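Local coordinates for macromomycin (Streptomyces macromomyceticus, PDB 2MCM), which binds without covalent attachment the cytotoxic, DNA-cleaving chromophore of the antibiotic auromomycin, serving as its apoprotein, at residues Val4-Ala9 with Val18-Thr23; Gln35-Glu40 with Ser70-Val75. All coordinates share one frame; numbering follows the deposited sequence. Where two conformers were deposited one is given.

Contact 1 (Val4-Ala9 with Val18-Thr23)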
loop_
_atom_site.group_PDB
_atom_site.type_symbol
_atom_site.label_atom_id
_atom_site.label_comp_id
_atom_site.label_asym_id
_atom_site.label_seq_id
_atom_site.Cartn_x
_atom_site.Cartn_y
_atom_site.Cartn_z
ATOM N N VAL A 4 -2.394 -1.054 -11.001
ATOM C CA VAL A 4 -1.208 -0.465 -10.289
ATOM C C VAL A 4 0.019 -1.306 -10.682
ATOM O O VAL A 4 -0.089 -2.525 -10.927
ATOM C CB VAL A 4 -1.428 -0.556 -8.762
ATOM C CG1 VAL A 4 -1.194 -1.971 -8.257
ATOM C CG2 VAL A 4 -0.513 0.436 -8.032
ATOM N N THR A 5 1.145 -0.663 -10.679
ATOM C CA THR A 5 2.436 -1.308 -10.902
ATOM C C THR A 5 3.349 -0.765 -9.764
ATOM O O THR A 5 3.213 0.419 -9.455
ATOM C CB THR A 5 2.982 -0.837 -12.310
ATOM O OG1 THR A 5 4.068 -1.846 -12.507
ATOM C CG2 THR A 5 3.496 0.556 -12.390
ATOM N N VAL A 6 4.077 -1.627 -9.145
ATOM C CA VAL A 6 5.047 -1.229 -8.062
ATOM C C VAL A 6 6.433 -1.594 -8.584
ATOM O O VAL A 6 6.633 -2.759 -8.960
ATOM C CB VAL A 6 4.708 -1.941 -6.798
ATOM C CG1 VAL A 6 5.728 -1.636 -5.659
ATOM C CG2 VAL A 6 3.302 -1.676 -6.266
ATOM N N THR A 7 7.323 -0.583 -8.599
ATOM C CA THR A 7 8.674 -0.875 -9.128
ATOM C C THR A 7 9.776 -0.365 -8.215
ATOM O O THR A 7 9.698 0.812 -7.873
ATOM C CB THR A 7 8.823 -0.018 -10.475
ATOM O OG1 THR A 7 7.737 -0.403 -11.354
ATOM C CG2 THR A 7 10.194 -0.287 -11.097
ATOM N N PRO A 8 10.701 -1.189 -7.807
ATOM C CA PRO A 8 10.765 -2.622 -8.083
ATOM C C PRO A 8 9.752 -3.298 -7.126
ATOM O O PRO A 8 9.242 -2.637 -6.188
ATOM C CB PRO A 8 12.176 -3.056 -7.663
ATOM C CG PRO A 8 12.746 -1.938 -6.865
ATOM C CD PRO A 8 11.822 -0.720 -6.943
ATOM N N ALA A 9 9.458 -4.577 -7.361
ATOM C CA ALA A 9 8.498 -5.254 -6.440
ATOM C C ALA A 9 9.072 -6.502 -5.813
ATOM O O ALA A 9 8.407 -7.089 -4.928
ATOM C CB ALA A 9 7.244 -5.669 -7.253
ATOM N N VAL A 18 9.968 2.517 -3.092
ATOM C CA VAL A 18 9.495 1.920 -4.394
ATOM C C VAL A 18 8.590 2.957 -5.050
ATOM O O VAL A 18 8.179 3.933 -4.341
ATOM C CB VAL A 18 8.759 0.608 -4.132
ATOM C CG1 VAL A 18 9.606 -0.478 -3.485
ATOM C CG2 VAL A 18 7.471 0.791 -3.351
ATOM N N THR A 19 8.279 2.831 -6.318
ATOM C CA THR A 19 7.387 3.793 -6.950
ATOM C C THR A 19 6.030 3.054 -7.222
ATOM O O THR A 19 6.158 1.963 -7.811
ATOM C CB THR A 19 7.980 4.292 -8.310
ATOM O OG1 THR A 19 9.250 4.969 -7.960
ATOM C CG2 THR A 19 7.010 5.191 -9.100
ATOM N N VAL A 20 4.994 3.649 -6.787
ATOM C CA VAL A 20 3.631 3.043 -7.047
ATOM C C VAL A 20 3.034 3.839 -8.183
ATOM O O VAL A 20 2.843 5.064 -8.019
ATOM C CB VAL A 20 2.782 3.134 -5.793
ATOM C CG1 VAL A 20 1.356 2.552 -6.055
ATOM C CG2 VAL A 20 3.394 2.447 -4.599
ATOM N N SER A 21 2.724 3.268 -9.314
ATOM C CA SER A 21 2.127 3.933 -10.475
ATOM C C SER A 21 0.727 3.305 -10.717
ATOM O O SER A 21 0.668 2.077 -10.887
ATOM C CB SER A 21 2.845 3.764 -11.801
ATOM O OG SER A 21 4.192 4.166 -11.606
ATOM N N ALA A 22 -0.220 4.216 -10.682
ATOM C CA ALA A 22 -1.617 3.687 -10.888
ATOM C C ALA A 22 -2.261 4.451 -11.992
ATOM O O ALA A 22 -1.985 5.620 -12.291
ATOM C CB ALA A 22 -2.347 3.830 -9.563
ATOM N N THR A 23 -3.189 3.747 -12.678
ATOM C CA THR A 23 -3.935 4.342 -13.776
ATOM C C THR A 23 -5.420 3.881 -13.683
ATOM O O THR A 23 -5.695 3.000 -12.898
ATOM C CB THR A 23 -3.388 3.860 -15.198
ATOM O OG1 THR A 23 -3.463 2.424 -15.136
ATOM C CG2 THR A 23 -1.962 4.413 -15.419
HETATM O O HOH W 1 11.396 3.113 -8.084
#

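Contact 2 (Gln35-Glu40 with Ser70-Val75). With CA (calcium ion), chain B.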
loop_
_atom_site.group_PDB
_atom_site.type_symbol
_atom_site.label_atom_id
_atom_site.label_comp_id
_atom_site.label_asym_id
_atom_site.label_seq_id
_atom_site.Cartn_x
_atom_site.Cartn_y
_atom_site.Cartn_z
ATOM N N GLN A 35 1.606 0.186 2.551
ATOM C CA GLN A 35 2.097 -1.210 2.586
ATOM C C GLN A 35 1.211 -1.908 3.601
ATOM O O GLN A 35 0.973 -1.483 4.735
ATOM C CB GLN A 35 3.577 -1.231 3.067
ATOM C CG GLN A 35 4.121 -2.631 3.230
ATOM C CD GLN A 35 5.543 -2.725 3.754
ATOM O OE1 GLN A 35 6.141 -1.647 4.027
ATOM N NE2 GLN A 35 6.041 -3.930 3.887
ATOM N N CYS A 36 0.610 -3.045 3.174
ATOM C CA CYS A 36 -0.362 -3.763 4.013
ATOM C C CYS A 36 -0.213 -5.286 3.937
ATOM O O CYS A 36 0.535 -5.763 3.087
ATOM C CB CYS A 36 -1.782 -3.424 3.473
ATOM S SG CYS A 36 -2.200 -1.651 3.333
ATOM N N ALA A 37 -0.976 -5.971 4.760
ATOM C CA ALA A 37 -0.963 -7.441 4.762
ATOM C C ALA A 37 -2.293 -7.831 5.402
ATOM O O ALA A 37 -2.929 -7.047 6.037
ATOM C CB ALA A 37 0.167 -7.995 5.643
ATOM N N VAL A 38 -2.637 -9.116 5.178
ATOM C CA VAL A 38 -3.870 -9.643 5.832
ATOM C C VAL A 38 -3.389 -10.149 7.196
ATOM O O VAL A 38 -2.549 -11.084 7.296
ATOM C CB VAL A 38 -4.515 -10.756 4.951
ATOM C CG1 VAL A 38 -5.638 -11.400 5.784
ATOM C CG2 VAL A 38 -5.072 -10.224 3.671
ATOM N N VAL A 39 -3.907 -9.486 8.235
ATOM C CA VAL A 39 -3.444 -9.886 9.589
ATOM C C VAL A 39 -4.330 -11.010 10.102
ATOM O O VAL A 39 -3.865 -11.914 10.795
ATOM C CB VAL A 39 -3.221 -8.681 10.508
ATOM C CG1 VAL A 39 -2.051 -7.852 9.900
ATOM C CG2 VAL A 39 -4.393 -7.822 10.795
ATOM N N GLU A 40 -5.586 -10.900 9.726
ATOM C CA GLU A 40 -6.606 -11.883 10.067
ATOM C C GLU A 40 -7.619 -11.876 8.941
ATOM O O GLU A 40 -8.004 -10.832 8.361
ATOM C CB GLU A 40 -7.244 -11.597 11.429
ATOM C CG GLU A 40 -6.248 -11.305 12.546
ATOM C CD GLU A 40 -6.473 -11.787 13.936
ATOM O OE1 GLU A 40 -6.927 -12.880 14.222
ATOM O OE2 GLU A 40 -6.070 -10.933 14.815
ATOM N N SER A 70 10.631 -4.428 5.837
ATOM C CA SER A 70 10.402 -5.907 5.859
ATOM C C SER A 70 9.562 -6.339 7.013
ATOM O O SER A 70 9.002 -7.459 6.932
ATOM C CB SER A 70 11.713 -6.702 5.737
ATOM O OG SER A 70 12.544 -6.285 6.808
ATOM N N SER A 71 9.480 -5.552 8.062
ATOM C CA SER A 71 8.589 -5.825 9.209
ATOM C C SER A 71 7.987 -4.460 9.539
ATOM O O SER A 71 8.719 -3.416 9.412
ATOM C CB SER A 71 9.245 -6.421 10.428
ATOM O OG SER A 71 9.731 -7.736 10.165
ATOM N N PHE A 72 6.760 -4.413 9.970
ATOM C CA PHE A 72 6.148 -3.098 10.336
ATOM C C PHE A 72 5.096 -3.344 11.388
ATOM O O PHE A 72 4.674 -4.482 11.604
ATOM C CB PHE A 72 5.570 -2.494 9.078
ATOM C CG PHE A 72 4.421 -3.161 8.391
ATOM C CD1 PHE A 72 3.106 -2.878 8.817
ATOM C CD2 PHE A 72 4.603 -4.055 7.331
ATOM C CE1 PHE A 72 2.005 -3.432 8.160
ATOM C CE2 PHE A 72 3.496 -4.638 6.691
ATOM C CZ PHE A 72 2.231 -4.360 7.142
ATOM N N GLN A 73 4.681 -2.281 12.080
ATOM C CA GLN A 73 3.607 -2.332 13.064
ATOM C C GLN A 73 2.343 -1.982 12.254
ATOM O O GLN A 73 2.237 -0.926 11.622
ATOM C CB GLN A 73 3.741 -1.265 14.171
ATOM C CG GLN A 73 4.934 -1.527 15.090
ATOM C CD GLN A 73 4.929 -2.959 15.560
ATOM O OE1 GLN A 73 3.852 -3.389 16.121
ATOM N NE2 GLN A 73 5.975 -3.760 15.341
ATOM N N ALA A 74 1.439 -2.955 12.254
ATOM C CA ALA A 74 0.208 -2.741 11.463
ATOM C C ALA A 74 -0.880 -2.079 12.312
ATOM O O ALA A 74 -0.927 -2.375 13.521
ATOM C CB ALA A 74 -0.271 -4.109 10.982
ATOM N N VAL A 75 -1.648 -1.212 11.645
ATOM C CA VAL A 75 -2.827 -0.602 12.304
ATOM C C VAL A 75 -4.064 -1.140 11.493
ATOM O O VAL A 75 -3.842 -1.407 10.284
ATOM C CB VAL A 75 -2.792 0.898 12.422
ATOM C CG1 VAL A 75 -1.484 1.348 13.102
ATOM C CG2 VAL A 75 -2.849 1.570 11.053
HETATM CA CA CA B . -6.657 -12.277 16.664
HETATM O O HOH W 2 -7.525 -14.522 15.949
#

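Contact 1 (Val4-Ala9 with Val18-Thr23)
T5 and S21 exchange two backbone hydrogen bonds, T5 N to S21 O at 2.8 Å and S21 N to T5 O at 2.9 Å, the second almost straight (177° at the hydrogen). T7 and T19 exchange a second pair of hydrogen bonds two residues on, whereas V4–A22 and V6–V20 are non-hydrogen-bonded pairs: an antiparallel ladder. On the face of V4, V6, V20 and A22 the packing is apolar. V4 CG2 packs on V20 CG1, but V4 was modelled in two conformers, so how tightly they meet is doubtful. V6 CG1 meets V18 CG2 at 3.8 Å. The other face carries T5, T7, T19 and S21, and there a water donates to T7 O and sits 2.8 Å from T19 OG1. At the end of the ladder, the peptide bond before P8 is cis, and V18 CG1 reaches P8 O (3.5 Å), a buried carbonyl oxygen with no polar partner in the model. In this β-hairpin strand 16-23 is the middle of a three-stranded sheet, bonded also to strand 62-68, while V4, V6 and A22 pack on strands 93-98 and 104-109 of the larger sheet, as in the immunoglobulin-like β-sandwich of the neocarzinostatin family.

Contact 2 (Gln35-Glu40 with Ser70-Val75)
F72 and Q35 carry the main contact, in which the F72 ring meets CG, CD and NE2 of Q35. With chi1 at 176° the Q35 chain leaves the backbone trans to N and runs on extended, carrying the amide alongside the CD2–CE2 side of the ring; NE2 comes within 3.7 Å of F72 CD2, and Q35 CG lies 4.0 Å from F72 CE2. The amide and ring planes are 51° apart and the approach is oblique, so the geometry supports neither a flat stack nor a T-shaped one. NE2 is also tied down by a hydrogen bond to H69 O, just before segment 70-75, which fixes the amide beside the ring.

The far end of the ring abuts backbone. C36 CA stands 4.1 Å from F72 CZ, and A37 N is at the ring edge, near its plane, 4.3 Å from the same carbon.

Apolar side-chain contacts are few: A37 CB to F72 CZ, and V39 CG1 to A74 CB at 4.3 Å.

Metal coordination lies apart from this packing. E40 grips a calcium ion with both carboxylate oxygens, OE1 at 2.5 Å and OE2 at 2.4 Å, and a water is a further ligand; OE2 also accepts a hydrogen bond from W83 NE1.

The C36–C46 disulfide lies beside bound methylpentanediol molecules, probably from the crystallisation liquor, consistent with the chromophore cleft of the neocarzinostatin family.

V39 and E40 both face V43 in a classic β-bulge, where the chain turns a corner. The strand axes cross at 71° and approach no closer than 8.4 Å, which excludes direct pairing; strand 43-47, which carries C46, pairs with both strands instead, while V86 of strand 81-87 packs on A37, V39 and A74.

Overall arrangement
Contact 1 is neighbouring-strand pairing and contact 2 is packing between strands that are not paired: the axes are 4.6 Å apart in contact 1 against 8.4 Å in contact 2. The hairpin of 4-9 with 18-23 belongs to the small three-stranded sheet and is partly buried, with threonines and a serine on the more open face and valines on the other. Residues 35-40 and 70-75 belong to the larger sheet, and the residues that touch there are mostly buried, meeting through an aromatic ring against an amide side chain and backbone, without the backbone hydrogen bonds of contact 1. No strand is common to both. Strand 93-98 touches side chains of both contacts, whose centres lie 18 Å apart.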